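P43 (Trichuris muris, PDB 6QIX) is the major secreted protein of a whipworm parasite, tethers to matrix and inhibits the function of the cytokine interleukin-13. Local coordinates at residues 56-61 / 361-365; 130-136 / 344-348; 46-52 / 79-85. All coordinates share one frame; numbering follows the deposited sequence.

Contact 1 (56-61 / 361-365). With NAG (2-acetamido-2-deoxy-beta-D-glucopyranose), chain C; ACT (acetate ion), chain D; ACT (acetate ion), chain G.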
loop_
_atom_site.group_PDB
_atom_site.type_symbol
_atom_site.label_atom_id
_atom_site.label_comp_id
_atom_site.label_asym_id
_atom_site.label_seq_id
_atom_site.Cartn_x
_atom_site.Cartn_y
_atom_site.Cartn_z
ATOM N N ARG A 56 -12.003 -1.379 -13.985
ATOM C CA ARG A 56 -10.563 -1.239 -13.835
ATOM C C ARG A 56 -9.851 -2.426 -14.457
ATOM O O ARG A 56 -10.350 -3.559 -14.429
ATOM C CB ARG A 56 -10.179 -1.135 -12.357
ATOM C CG ARG A 56 -10.849 -0.003 -11.625
ATOM C CD ARG A 56 -10.563 -0.016 -10.111
ATOM N NE ARG A 56 -11.436 0.941 -9.439
ATOM C CZ ARG A 56 -11.281 2.262 -9.501
ATOM N NH1 ARG A 56 -10.259 2.777 -10.166
ATOM N NH2 ARG A 56 -12.141 3.070 -8.883
ATOM N N ASN A 57 -8.657 -2.170 -14.990
ATOM C CA ASN A 57 -7.755 -3.240 -15.417
ATOM C C ASN A 57 -6.584 -3.287 -14.441
ATOM O O ASN A 57 -5.689 -2.450 -14.508
ATOM C CB ASN A 57 -7.270 -3.026 -16.845
ATOM C CG ASN A 57 -6.188 -4.014 -17.248
ATOM O OD1 ASN A 57 -5.903 -4.957 -16.513
ATOM N ND2 ASN A 57 -5.571 -3.800 -18.427
ATOM N N LEU A 58 -6.581 -4.277 -13.537
ATOM C CA LEU A 58 -5.515 -4.389 -12.551
ATOM C C LEU A 58 -4.416 -5.346 -12.982
ATOM O O LEU A 58 -3.456 -5.542 -12.232
ATOM C CB LEU A 58 -6.063 -4.859 -11.195
ATOM C CG LEU A 58 -7.184 -4.049 -10.564
ATOM C CD1 LEU A 58 -7.561 -4.618 -9.174
ATOM C CD2 LEU A 58 -6.765 -2.583 -10.444
ATOM N N THR A 59 -4.536 -5.955 -14.152
ATOM C CA THR A 59 -3.500 -6.868 -14.606
ATOM C C THR A 59 -2.163 -6.150 -14.653
ATOM O O THR A 59 -2.057 -5.055 -15.201
ATOM C CB THR A 59 -3.854 -7.424 -15.982
ATOM O OG1 THR A 59 -5.139 -8.052 -15.915
ATOM C CG2 THR A 59 -2.814 -8.443 -16.422
ATOM N N GLY A 60 -1.136 -6.775 -14.085
ATOM C CA GLY A 60 0.195 -6.204 -14.102
ATOM C C GLY A 60 0.510 -5.296 -12.937
ATOM O O GLY A 60 1.682 -4.934 -12.748
ATOM N N VAL A 61 -0.490 -4.933 -12.138
ATOM C CA VAL A 61 -0.259 -4.026 -11.028
ATOM C C VAL A 61 0.306 -4.762 -9.824
ATOM O O VAL A 61 1.201 -4.254 -9.146
ATOM C CB VAL A 61 -1.565 -3.294 -10.674
ATOM C CG1 VAL A 61 -1.357 -2.383 -9.477
ATOM C CG2 VAL A 61 -2.084 -2.526 -11.869
ATOM N N TYR A 361 -5.970 2.912 -13.685
ATOM C CA TYR A 361 -6.613 1.970 -12.780
ATOM C C TYR A 361 -6.925 2.602 -11.434
ATOM O O TYR A 361 -7.652 1.990 -10.652
ATOM C CB TYR A 361 -5.762 0.696 -12.578
ATOM C CG TYR A 361 -4.411 0.897 -11.937
ATOM C CD1 TYR A 361 -4.258 0.955 -10.551
ATOM C CD2 TYR A 361 -3.276 1.012 -12.717
ATOM C CE1 TYR A 361 -3.033 1.150 -9.995
ATOM C CE2 TYR A 361 -2.048 1.184 -12.156
ATOM C CZ TYR A 361 -1.929 1.264 -10.806
ATOM O OH TYR A 361 -0.681 1.436 -10.252
ATOM N N CYS A 362 -6.433 3.814 -11.168
ATOM C CA CYS A 362 -6.738 4.508 -9.920
ATOM C C CYS A 362 -7.915 5.458 -10.022
ATOM O O CYS A 362 -8.366 5.959 -8.991
ATOM C CB CYS A 362 -5.550 5.344 -9.416
ATOM S SG CYS A 362 -4.272 4.389 -8.635
ATOM N N LYS A 363 -8.392 5.750 -11.224
ATOM C CA LYS A 363 -9.415 6.765 -11.397
ATOM C C LYS A 363 -10.690 6.388 -10.663
ATOM O O LYS A 363 -11.054 5.210 -10.577
ATOM C CB LYS A 363 -9.703 6.960 -12.886
ATOM C CG LYS A 363 -8.698 7.889 -13.575
ATOM C CD LYS A 363 -8.923 8.010 -15.070
ATOM C CE LYS A 363 -7.848 8.888 -15.677
ATOM N NZ LYS A 363 -7.928 8.935 -17.154
ATOM N N ARG A 364 -11.365 7.401 -10.112
ATOM C CA ARG A 364 -12.697 7.188 -9.567
ATOM C C ARG A 364 -13.604 6.639 -10.660
ATOM O O ARG A 364 -13.393 6.884 -11.850
ATOM C CB ARG A 364 -13.257 8.489 -8.985
ATOM C CG ARG A 364 -12.723 8.781 -7.590
ATOM C CD ARG A 364 -13.218 10.094 -7.046
ATOM N NE ARG A 364 -14.581 9.985 -6.548
ATOM C CZ ARG A 364 -15.274 10.993 -6.029
ATOM N NH1 ARG A 364 -14.735 12.199 -5.938
ATOM N NH2 ARG A 364 -16.513 10.794 -5.609
ATOM N N VAL A 365 -14.616 5.873 -10.251
ATOM C CA VAL A 365 -15.454 5.185 -11.233
ATOM C C VAL A 365 -16.001 6.169 -12.261
ATOM O O VAL A 365 -15.997 5.891 -13.462
ATOM C CB VAL A 365 -16.583 4.407 -10.530
ATOM C CG1 VAL A 365 -16.004 3.313 -9.618
ATOM C CG2 VAL A 365 -17.474 5.370 -9.749
HETATM C C1 NAG C . -4.520 -4.689 -18.915
HETATM C C2 NAG C . -4.609 -4.871 -20.429
HETATM C C3 NAG C . -3.523 -5.831 -20.911
HETATM C C4 NAG C . -2.148 -5.348 -20.465
HETATM C C5 NAG C . -2.123 -5.143 -18.952
HETATM C C6 NAG C . -0.816 -4.549 -18.461
HETATM C C7 NAG C . -6.862 -4.536 -21.344
HETATM C C8 NAG C . -8.167 -5.183 -21.695
HETATM N N2 NAG C . -5.928 -5.342 -20.823
HETATM O O3 NAG C . -3.551 -5.926 -22.331
HETATM O O4 NAG C . -1.154 -6.299 -20.832
HETATM O O5 NAG C . -3.176 -4.246 -18.554
HETATM O O6 NAG C . -0.814 -3.125 -18.471
HETATM O O7 NAG C . -6.663 -3.332 -21.520
HETATM C C ACT D . -14.418 0.098 -8.060
HETATM O O ACT D . -13.930 -0.372 -9.103
HETATM O OXT ACT D . -14.154 1.188 -7.490
HETATM C CH3 ACT D . -15.441 -0.825 -7.365
HETATM C C ACT G . -16.766 7.483 -5.662
HETATM O O ACT G . -17.552 8.441 -5.412
HETATM O OXT ACT G . -15.745 7.470 -6.396
HETATM C CH3 ACT G . -17.051 6.143 -4.955
#

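Contact 2 (130-136 / 344-348)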
loop_
_atom_site.group_PDB
_atom_site.type_symbol
_atom_site.label_atom_id
_atom_site.label_comp_id
_atom_site.label_asym_id
_atom_site.label_seq_id
_atom_site.Cartn_x
_atom_site.Cartn_y
_atom_site.Cartn_z
ATOM N N GLN A 130 -3.307 3.490 -2.316
ATOM C CA GLN A 130 -2.844 4.838 -2.592
ATOM C C GLN A 130 -3.592 5.484 -3.744
ATOM O O GLN A 130 -3.447 6.706 -3.951
ATOM C CB GLN A 130 -1.326 4.792 -2.816
ATOM C CG GLN A 130 -0.584 4.658 -1.484
ATOM C CD GLN A 130 0.890 4.381 -1.629
ATOM O OE1 GLN A 130 1.420 4.415 -2.720
ATOM N NE2 GLN A 130 1.542 4.041 -0.542
ATOM N N CYS A 131 -4.429 4.735 -4.464
ATOM C CA CYS A 131 -5.261 5.378 -5.472
ATOM C C CYS A 131 -6.153 6.424 -4.830
ATOM O O CYS A 131 -6.575 7.384 -5.490
ATOM C CB CYS A 131 -6.140 4.357 -6.198
ATOM S SG CYS A 131 -5.216 3.175 -7.237
ATOM N N PHE A 132 -6.502 6.229 -3.551
ATOM C CA PHE A 132 -7.459 7.117 -2.892
ATOM C C PHE A 132 -6.786 8.016 -1.866
ATOM O O PHE A 132 -7.403 8.413 -0.881
ATOM C CB PHE A 132 -8.588 6.275 -2.304
ATOM C CG PHE A 132 -9.195 5.338 -3.335
ATOM C CD1 PHE A 132 -9.964 5.854 -4.377
ATOM C CD2 PHE A 132 -8.930 3.974 -3.321
ATOM C CE1 PHE A 132 -10.480 5.039 -5.352
ATOM C CE2 PHE A 132 -9.464 3.155 -4.282
ATOM C CZ PHE A 132 -10.247 3.689 -5.303
ATOM N N THR A 133 -5.515 8.358 -2.111
ATOM C CA THR A 133 -4.746 9.283 -1.283
ATOM C C THR A 133 -4.465 10.586 -2.023
ATOM O O THR A 133 -3.553 11.333 -1.639
ATOM C CB THR A 133 -3.418 8.658 -0.824
ATOM O OG1 THR A 133 -2.640 8.272 -1.963
ATOM C CG2 THR A 133 -3.627 7.442 0.055
ATOM N N ARG A 134 -5.231 10.874 -3.084
ATOM C CA ARG A 134 -5.042 12.119 -3.808
ATOM C C ARG A 134 -5.494 13.322 -2.978
ATOM O O ARG A 134 -6.355 13.199 -2.086
ATOM C CB ARG A 134 -5.810 12.111 -5.120
ATOM C CG ARG A 134 -5.417 11.008 -6.041
ATOM C CD ARG A 134 -6.622 10.597 -6.935
ATOM N NE ARG A 134 -7.236 11.730 -7.633
ATOM C CZ ARG A 134 -8.223 11.598 -8.532
ATOM N NH1 ARG A 134 -8.664 10.383 -8.856
ATOM N NH2 ARG A 134 -8.776 12.663 -9.099
ATOM N N PRO A 135 -4.950 14.513 -3.278
ATOM C CA PRO A 135 -5.378 15.688 -2.526
ATOM C C PRO A 135 -6.850 15.936 -2.678
ATOM O O PRO A 135 -7.469 16.536 -1.781
ATOM C CB PRO A 135 -4.539 16.827 -3.122
ATOM C CG PRO A 135 -4.131 16.374 -4.429
ATOM C CD PRO A 135 -3.956 14.874 -4.302
ATOM N N ASP A 136 -7.421 15.512 -3.808
ATOM C CA ASP A 136 -8.811 15.774 -4.103
ATOM C C ASP A 136 -9.705 14.559 -3.837
ATOM O O ASP A 136 -10.876 14.575 -4.206
ATOM C CB ASP A 136 -8.979 16.289 -5.556
ATOM C CG ASP A 136 -8.381 15.357 -6.621
ATOM O OD1 ASP A 136 -7.674 14.416 -6.248
ATOM O OD2 ASP A 136 -8.620 15.584 -7.851
ATOM N N CYS A 344 4.564 11.416 -9.094
ATOM C CA CYS A 344 4.544 10.285 -8.147
ATOM C C CYS A 344 3.186 9.592 -8.069
ATOM O O CYS A 344 2.124 10.211 -8.175
ATOM C CB CYS A 344 4.962 10.720 -6.729
ATOM S SG CYS A 344 6.704 11.176 -6.619
ATOM N N HIS A 345 3.237 8.292 -7.884
ATOM C CA HIS A 345 2.063 7.464 -7.716
ATOM C C HIS A 345 1.117 8.114 -6.701
ATOM O O HIS A 345 1.561 8.487 -5.604
ATOM C CB HIS A 345 2.521 6.076 -7.231
ATOM C CG HIS A 345 1.417 5.079 -7.130
ATOM N ND1 HIS A 345 0.907 4.446 -8.239
ATOM C CD2 HIS A 345 0.676 4.662 -6.075
ATOM C CE1 HIS A 345 -0.058 3.628 -7.868
ATOM N NE2 HIS A 345 -0.224 3.746 -6.557
ATOM N N PRO A 346 -0.196 8.173 -6.983
ATOM C CA PRO A 346 -0.921 7.491 -8.080
ATOM C C PRO A 346 -1.017 8.287 -9.391
ATOM O O PRO A 346 -1.855 7.998 -10.253
ATOM C CB PRO A 346 -2.314 7.289 -7.499
ATOM C CG PRO A 346 -2.492 8.495 -6.617
ATOM C CD PRO A 346 -1.110 8.724 -5.978
ATOM N N TYR A 347 -0.137 9.266 -9.560
ATOM C CA TYR A 347 -0.045 10.049 -10.788
ATOM C C TYR A 347 1.107 9.569 -11.667
ATOM O O TYR A 347 2.031 8.912 -11.209
ATOM C CB TYR A 347 0.140 11.528 -10.445
ATOM C CG TYR A 347 -1.016 12.138 -9.659
ATOM C CD1 TYR A 347 -2.027 12.849 -10.320
ATOM C CD2 TYR A 347 -1.107 12.000 -8.269
ATOM C CE1 TYR A 347 -3.074 13.435 -9.607
ATOM C CE2 TYR A 347 -2.147 12.556 -7.571
ATOM C CZ TYR A 347 -3.129 13.262 -8.242
ATOM O OH TYR A 347 -4.177 13.802 -7.524
ATOM N N GLU A 348 1.031 9.908 -12.956
ATOM C CA GLU A 348 2.094 9.619 -13.908
ATOM C C GLU A 348 2.166 10.771 -14.909
ATOM O O GLU A 348 1.188 11.492 -15.093
ATOM C CB GLU A 348 1.826 8.292 -14.631
ATOM C CG GLU A 348 0.536 8.331 -15.478
ATOM C CD GLU A 348 0.124 6.988 -16.133
ATOM O OE1 GLU A 348 0.854 5.973 -16.076
ATOM O OE2 GLU A 348 -0.976 6.954 -16.708
HETATM O O HOH W 1 1.014 7.835 -2.901
HETATM O O HOH W 2 -5.839 15.566 -8.758
#

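Contact 3 (46-52 / 79-85)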
loop_
_atom_site.group_PDB
_atom_site.type_symbol
_atom_site.label_atom_id
_atom_site.label_comp_id
_atom_site.label_asym_id
_atom_site.label_seq_id
_atom_site.Cartn_x
_atom_site.Cartn_y
_atom_site.Cartn_z
ATOM N N LEU A 46 -15.674 -9.245 -6.841
ATOM C CA LEU A 46 -16.099 -8.256 -5.841
ATOM C C LEU A 46 -17.000 -7.204 -6.466
ATOM O O LEU A 46 -18.027 -6.820 -5.884
ATOM C CB LEU A 46 -14.884 -7.572 -5.191
ATOM C CG LEU A 46 -13.989 -8.486 -4.335
ATOM C CD1 LEU A 46 -12.743 -7.725 -3.870
ATOM C CD2 LEU A 46 -14.761 -9.021 -3.152
ATOM N N SER A 47 -16.608 -6.709 -7.642
ATOM C CA SER A 47 -17.371 -5.671 -8.315
ATOM C C SER A 47 -18.731 -6.209 -8.737
ATOM O O SER A 47 -19.766 -5.588 -8.478
ATOM C CB SER A 47 -16.551 -5.143 -9.497
ATOM O OG SER A 47 -17.367 -4.432 -10.395
ATOM N N HIS A 48 -18.760 -7.403 -9.331
ATOM C CA HIS A 48 -20.044 -7.991 -9.704
ATOM C C HIS A 48 -20.929 -8.212 -8.485
ATOM O O HIS A 48 -22.156 -8.077 -8.577
ATOM C CB HIS A 48 -19.832 -9.315 -10.437
ATOM C CG HIS A 48 -19.177 -9.161 -11.769
ATOM N ND1 HIS A 48 -18.655 -10.226 -12.470
ATOM C CD2 HIS A 48 -18.938 -8.059 -12.520
ATOM C CE1 HIS A 48 -18.129 -9.787 -13.599
ATOM N NE2 HIS A 48 -18.292 -8.477 -13.656
ATOM N N ALA A 49 -20.327 -8.573 -7.346
ATOM C CA ALA A 49 -21.094 -8.782 -6.120
ATOM C C ALA A 49 -21.829 -7.522 -5.695
ATOM O O ALA A 49 -22.911 -7.608 -5.113
ATOM C CB ALA A 49 -20.166 -9.242 -4.990
ATOM N N CYS A 50 -21.247 -6.355 -5.940
ATOM C CA CYS A 50 -21.906 -5.079 -5.681
ATOM C C CYS A 50 -22.809 -4.640 -6.825
ATOM O O CYS A 50 -23.340 -3.526 -6.790
ATOM C CB CYS A 50 -20.861 -3.982 -5.412
ATOM S SG CYS A 50 -19.976 -4.173 -3.822
ATOM N N GLY A 51 -22.964 -5.466 -7.851
ATOM C CA GLY A 51 -23.818 -5.108 -8.965
ATOM C C GLY A 51 -23.219 -4.066 -9.880
ATOM O O GLY A 51 -23.944 -3.195 -10.371
ATOM N N MET A 52 -21.914 -4.137 -10.132
ATOM C CA MET A 52 -21.224 -3.142 -10.934
ATOM C C MET A 52 -20.290 -3.827 -11.912
ATOM O O MET A 52 -19.698 -4.865 -11.602
ATOM C CB MET A 52 -20.426 -2.190 -10.053
ATOM C CG MET A 52 -21.158 -1.821 -8.798
ATOM S SD MET A 52 -20.160 -0.779 -7.746
ATOM C CE MET A 52 -20.477 0.825 -8.463
ATOM N N PHE A 79 -12.075 -16.289 0.760
ATOM C CA PHE A 79 -13.187 -15.714 1.506
ATOM C C PHE A 79 -14.368 -15.472 0.589
ATOM O O PHE A 79 -14.204 -15.317 -0.616
ATOM C CB PHE A 79 -12.789 -14.386 2.160
ATOM C CG PHE A 79 -12.441 -13.328 1.192
ATOM C CD1 PHE A 79 -13.390 -12.375 0.825
ATOM C CD2 PHE A 79 -11.165 -13.262 0.630
ATOM C CE1 PHE A 79 -13.065 -11.365 -0.049
ATOM C CE2 PHE A 79 -10.837 -12.241 -0.271
ATOM C CZ PHE A 79 -11.790 -11.311 -0.612
ATOM N N LYS A 80 -15.559 -15.491 1.179
ATOM C CA LYS A 80 -16.787 -15.047 0.538
ATOM C C LYS A 80 -17.029 -13.590 0.882
ATOM O O LYS A 80 -16.596 -13.114 1.929
ATOM C CB LYS A 80 -17.985 -15.849 1.012
ATOM C CG LYS A 80 -17.812 -17.310 0.918
ATOM C CD LYS A 80 -19.135 -17.983 1.322
ATOM C CE LYS A 80 -19.057 -19.482 1.237
ATOM N NZ LYS A 80 -20.351 -20.069 1.616
ATOM N N PHE A 81 -17.773 -12.902 0.004
ATOM C CA PHE A 81 -18.084 -11.480 0.123
ATOM C C PHE A 81 -19.553 -11.244 -0.211
ATOM O O PHE A 81 -20.148 -11.940 -1.036
ATOM C CB PHE A 81 -17.146 -10.681 -0.813
ATOM C CG PHE A 81 -17.409 -9.198 -0.895
ATOM C CD1 PHE A 81 -16.884 -8.328 0.060
ATOM C CD2 PHE A 81 -18.092 -8.666 -1.978
ATOM C CE1 PHE A 81 -17.075 -6.959 -0.047
ATOM C CE2 PHE A 81 -18.291 -7.288 -2.081
ATOM C CZ PHE A 81 -17.785 -6.447 -1.117
ATOM N N ARG A 82 -20.131 -10.230 0.423
ATOM C CA ARG A 82 -21.441 -9.743 0.019
ATOM C C ARG A 82 -21.469 -8.241 0.213
ATOM O O ARG A 82 -20.687 -7.686 0.983
ATOM C CB ARG A 82 -22.584 -10.422 0.786
ATOM C CG ARG A 82 -22.698 -10.081 2.249
ATOM C CD ARG A 82 -23.977 -10.735 2.823
ATOM N NE ARG A 82 -24.121 -10.496 4.253
ATOM C CZ ARG A 82 -25.204 -10.802 4.958
ATOM N NH1 ARG A 82 -26.255 -11.373 4.360
ATOM N NH2 ARG A 82 -25.232 -10.546 6.265
ATOM N N CYS A 83 -22.393 -7.593 -0.493
ATOM C CA CYS A 83 -22.373 -6.151 -0.667
ATOM C C CYS A 83 -23.780 -5.587 -0.537
ATOM O O CYS A 83 -24.777 -6.266 -0.808
ATOM C CB CYS A 83 -21.772 -5.786 -2.043
ATOM S SG CYS A 83 -21.427 -4.033 -2.361
ATOM N N ARG A 84 -23.849 -4.330 -0.116
ATOM C CA ARG A 84 -25.106 -3.601 -0.125
ATOM C C ARG A 84 -24.827 -2.181 -0.590
ATOM O O ARG A 84 -23.693 -1.712 -0.546
ATOM C CB ARG A 84 -25.774 -3.600 1.239
ATOM C CG ARG A 84 -24.955 -3.000 2.352
ATOM C CD ARG A 84 -25.651 -3.314 3.683
ATOM N NE ARG A 84 -24.903 -2.799 4.829
ATOM C CZ ARG A 84 -25.310 -2.878 6.091
ATOM N NH1 ARG A 84 -26.453 -3.469 6.368
ATOM N NH2 ARG A 84 -24.577 -2.375 7.073
ATOM N N ARG A 85 -25.880 -1.499 -1.038
ATOM C CA ARG A 85 -25.724 -0.277 -1.809
ATOM C C ARG A 85 -26.674 0.800 -1.319
ATOM O O ARG A 85 -27.751 0.506 -0.791
ATOM C CB ARG A 85 -25.985 -0.550 -3.294
ATOM C CG ARG A 85 -25.483 0.512 -4.256
ATOM C CD ARG A 85 -25.184 -0.135 -5.610
ATOM N NE ARG A 85 -24.932 0.833 -6.679
ATOM C CZ ARG A 85 -24.532 0.495 -7.904
ATOM N NH1 ARG A 85 -24.349 -0.788 -8.208
ATOM N NH2 ARG A 85 -24.310 1.429 -8.826
HETATM O O HOH W 3 -23.194 -9.270 -2.592
#

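Contact 1 (56-61 / 361-365)
R56 reaches across to the segment 361-365, near the end of the ordered chain, and binds two of its backbone carbonyls through one nitrogen. R56 NH1 donates to K363 O at 2.6 Å and to Y361 O at 2.8 Å, and both bonds are bent. NH1 stands a little out of the K363 carbonyl plane but well above that of Y361, 54° out of it. NH2 adds a weak bond to K363 O. The side chain is extended from CG to NE, which carries the guanidinium along 361-363. The other edge of the guanidinium binds an acetate, probably from the crystallisation liquor: R56 NE donates to acetate O at 2.8 Å and R56 NH2 to acetate OXT at 3.1 Å. The hydroxyls of Y43 and Y145 bind the same ion.

Joined this way are the loop that follows helix 39-49 and the C-terminal tail, 300 residues later in sequence, where C362 is held by its disulfide to C131. An Asx turn shapes the loop: T59 N donates to N57 OD1 at 2.9 Å. The amide nitrogen of the same N57, ND2, carries the N-linked NAG.

Apolar contact centres on the Y361 ring. V61 CG2 sits over the middle of one face, 3.8 Å from the Y361 centroid and 13° off the normal, a CH-pi contact. With CG between the backbone N and the carbonyl carbon (chi1 63°), Y361 turns its ring to V61. L58 CD2 packs against Y361 CB at 4.0 Å, the two side chains crossing at about a right angle. K127 and L128 of helix 126-129 also touch V61 and Y361.

Contact 2 (130-136 / 344-348)
Y347 packs its phenol end against R134 and P135, while P346 sits against the backbone of Q130. The phenol crosses the R134 side chain at about a right angle: Y347 OH lies 3.4 Å from R134 CB, while P135 CD approaches the ring at its edge. Y347 OH also shares a water with D136 OD2, at 2.7 Å from the hydroxyl. D136 in turn is gripped side-on by R134, with R134 NE donating to D136 OD1 at 3.1 Å and NH2 to OD2. R134 NH2 also forms a salt bridge with E367, and the two carboxylates probably help hold the arginine beside the tyrosine.

P346, which follows a cis peptide bond, presses CG against Q130 O at 3.3 Å. That carbonyl already accepts from both T133 N and T133 OG1, closing the turn under the proline. Q130 OE1 meets the edge of the H345 ring at CD2, 3.4 Å away, with amide and ring planes 57° apart; Q130 NE2 bonds to M326 O.

The buried contact thus sets the loop between helices 126-129 and 139-151 against the cis-proline turn leading into strand 347-349, where V358 of the antiparallel partner strand 356-358 touches both R134 and Y347.

Contact 3 (46-52 / 79-85)
The F81 ring takes L46 CD2 over one face, 3.8 Å from the F81 centroid and offset toward the rim, in a CH-pi contact. A49 at the end of the helix and C50 just beyond it meet the ring edge in plane: A49 CB lies 3.7 Å from F81 CD2, and C50 SG 3.9 Å from F81 CE2, the latter a sulfur-aromatic contact. F81 CG stands anti to the backbone N (chi1 175°), which carries the ring toward the helix. The R85 guanidinium has M52 CE over one face, and at its edge R85 NH1 donates to C50 O at 3.2 Å, with a weaker bond to G51 O.

Between these two groups runs the C50-C83 disulfide, with SG atoms 2.1 Å apart and chi3 97°, covalently pinning the helix end to the strand. A water close by bridges the segments, accepting a hydrogen bond from C83 N at 2.8 Å and donating one to A49 O. The helix closes in a Schellman motif, with G51 at positive phi. R85 meets the carbonyls just past the helix, where its charge would probably suit the partial negative charge of the C-terminal end.

Helix 39-49 therefore lies over strand 79-85, beside which runs antiparallel strand 95-101 of the same two-stranded sheet; V99 touches F79 and F81, and L95 touches M52 and R85.

In the fold
Along the chain, contact 3 opens first and is followed by contacts 1 and 2. Contact 3 crosses contact 1, whose segment 56-61 lies between 46-52 and 79-85, whereas both segments of contact 2 fall within the span that contact 1 encloses. Contacts 1 and 2 have centres 12 Å apart, with Y361 packed on H345. Contact 3 stands about 17 Å from contact 1 and 25 Å from contact 2, centre to centre; it adjoins contact 1 in sequence without other touch. R56 hydrogen bonds and packing join the N-terminal loop to 361-365, the C131-C362 disulfide joins that to the loop 130-136, and C50-C83 is local to the N-terminal region.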